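Local structure of ubiquitin (4WWM) at residues Ile19-Arg24 with Val31-Lys36. The protein probably acts as an archaeal ubiquitin-related modifier (Urm1) of the beta-grasp fold, attached to target proteins and linked to the proteasome pathway and to tRNA processing. Sequence-based numbering, arbitrary orientation.
Sequences IYVNDR and VKIDSK
Val21 and Lys32 mark the nearest backbone approach, their CA atoms 8.0 Å apart, where the chain leaving edge strand 18-20 passes the last turn of helix 26-33. This is the strand-to-helix face of the ubiquitin-like beta-grasp fold, in which a mixed sheet packs against a helix; here side chains and two waters span the gap. The apolar part of the contact centres on Ile33 CD1. With CG1 anti to its carbonyl carbon (chi1 -65°), the side chain carries CD1 across to Ile19 of the strand and to Val21 just after it, meeting Ile19 CG2 at 3.4 Å, tighter than usual for two methyl groups, and Val21 CG1 at 3.9 Å. Phe14 of helix 10-14 also touches Ile33, while Val4 of strand 3-6 touches both Ile19 and Val21, so the cluster continues into the sheet and helix 10-14.

Towards solvent, Lys32 passes alongside Val21. Its chain is extended except for one bend at chi3 (-71°); CD lies 4.1 Å from Val21 CG1, and the ammonium group ends facing both Asn22 OD1 and Asp23 OD2. NZ forms a salt bridge with Asp23 OD2 at 3.0 Å, reaching that oxygen on its syn side but 29° out of the carboxylate plane. A weak hydrogen bond runs from NZ to Asn22 OD1, the two side chains crossing nearly at right angles. The other carboxylate oxygen of Asp23 makes a long, weak ion pair with Arg28. An alanine in place of Asp23 would probably leave the Lys32 ammonium without its close counter-charge and freer to swing into solvent. Two waters also accept from the ammonium group: one takes a hydrogen bond from NZ at 2.7 Å and a weak one from Asn22 ND2, the other joins Lys32 NZ to the backbone N of Asn22 by accepting a hydrogen bond from each.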
# COMPACT_ATOMS: atom_id res chain seq x y z
N ILE A 19 -6.52 -7.40 2.22
CA ILE A 19 -5.60 -8.50 2.49
C ILE A 19 -4.72 -8.14 3.69
O ILE A 19 -4.38 -6.98 3.88
CB ILE A 19 -4.73 -8.81 1.24
CG1 ILE A 19 -4.02 -10.16 1.39
CG2 ILE A 19 -3.72 -7.68 0.99
CD1 ILE A 19 -3.33 -10.61 0.11
N TYR A 20 -4.40 -9.14 4.51
CA TYR A 20 -3.47 -8.95 5.61
C TYR A 20 -2.07 -9.37 5.19
O TYR A 20 -1.90 -10.32 4.42
CB TYR A 20 -3.91 -9.75 6.84
CG TYR A 20 -5.11 -9.18 7.57
CD1 TYR A 20 -6.40 -9.49 7.17
CD2 TYR A 20 -4.94 -8.36 8.67
CE1 TYR A 20 -7.49 -8.99 7.84
CE2 TYR A 20 -6.03 -7.85 9.35
CZ TYR A 20 -7.30 -8.17 8.93
OH TYR A 20 -8.38 -7.66 9.61
N VAL A 21 -1.06 -8.65 5.69
CA VAL A 21 0.34 -8.96 5.43
C VAL A 21 1.11 -8.86 6.74
O VAL A 21 0.79 -8.04 7.59
CB VAL A 21 0.95 -8.00 4.38
CG1 VAL A 21 0.23 -8.15 3.04
CG2 VAL A 21 0.89 -6.55 4.88
N ASN A 22 2.13 -9.70 6.91
CA ASN A 22 2.86 -9.74 8.18
C ASN A 22 3.94 -8.66 8.29
O ASN A 22 4.50 -8.44 9.36
CB ASN A 22 3.47 -11.12 8.39
CG ASN A 22 4.51 -11.48 7.34
OD1 ASN A 22 4.86 -10.67 6.49
ND2 ASN A 22 5.00 -12.72 7.40
N ASP A 23 4.23 -7.99 7.18
CA ASP A 23 5.33 -7.03 7.11
C ASP A 23 5.10 -5.81 8.00
O ASP A 23 3.99 -5.27 8.06
CB ASP A 23 5.54 -6.59 5.66
CG ASP A 23 5.99 -7.72 4.76
OD1 ASP A 23 7.21 -7.95 4.66
OD2 ASP A 23 5.12 -8.38 4.16
N ARG A 24 6.15 -5.38 8.70
CA ARG A 24 6.08 -4.18 9.54
C ARG A 24 6.80 -3.00 8.90
O ARG A 24 6.88 -1.92 9.48
CB ARG A 24 6.67 -4.48 10.92
CG ARG A 24 5.97 -5.62 11.65
CD ARG A 24 6.52 -5.80 13.05
NE ARG A 24 6.19 -4.67 13.92
CZ ARG A 24 6.65 -4.52 15.16
NH1 ARG A 24 7.48 -5.41 15.68
NH2 ARG A 24 6.29 -3.46 15.87
N VAL A 31 5.81 -4.14 -1.68
CA VAL A 31 6.49 -5.08 -2.56
C VAL A 31 5.77 -6.43 -2.56
O VAL A 31 5.67 -7.08 -3.60
CB VAL A 31 7.97 -5.27 -2.17
CG1 VAL A 31 8.59 -6.47 -2.88
CG2 VAL A 31 8.77 -4.01 -2.49
N LYS A 32 5.28 -6.85 -1.40
CA LYS A 32 4.57 -8.12 -1.30
C LYS A 32 3.24 -8.06 -2.05
O LYS A 32 2.84 -9.02 -2.70
CB LYS A 32 4.32 -8.50 0.16
CG LYS A 32 3.50 -9.79 0.33
CD LYS A 32 3.46 -10.27 1.77
CE LYS A 32 4.81 -10.83 2.21
NZ LYS A 32 4.79 -11.28 3.63
N ILE A 33 2.57 -6.92 -1.95
CA ILE A 33 1.31 -6.70 -2.66
C ILE A 33 1.55 -6.60 -4.17
O ILE A 33 0.83 -7.20 -4.97
CB ILE A 33 0.62 -5.41 -2.16
CG1 ILE A 33 0.20 -5.56 -0.69
CG2 ILE A 33 -0.60 -5.06 -3.01
CD1 ILE A 33 -0.80 -6.66 -0.42
N ASP A 34 2.59 -5.85 -4.55
CA ASP A 34 2.82 -5.48 -5.94
C ASP A 34 3.83 -6.40 -6.63
O ASP A 34 4.32 -6.09 -7.72
CB ASP A 34 3.33 -4.04 -5.99
CG ASP A 34 3.12 -3.39 -7.35
OD1 ASP A 34 2.05 -3.60 -7.96
OD2 ASP A 34 4.02 -2.65 -7.79
N SER A 35 4.11 -7.53 -5.99
CA SER A 35 5.24 -8.40 -6.36
C SER A 35 5.41 -8.63 -7.86
O SER A 35 6.35 -8.13 -8.46
CB SER A 35 5.09 -9.75 -5.65
OG SER A 35 6.23 -10.57 -5.88
N LYS A 36 4.49 -9.38 -8.46
CA LYS A 36 4.65 -9.79 -9.86
C LYS A 36 3.83 -8.94 -10.82
O LYS A 36 3.72 -9.26 -12.00
CB LYS A 36 4.27 -11.27 -10.01
CG LYS A 36 5.18 -12.22 -9.25
CD LYS A 36 4.84 -13.68 -9.50
CE LYS A 36 5.83 -14.60 -8.81
NZ LYS A 36 5.50 -16.04 -9.01
O HOH W 1 2.30 -11.76 4.81
O HOH W 2 6.82 -12.89 4.42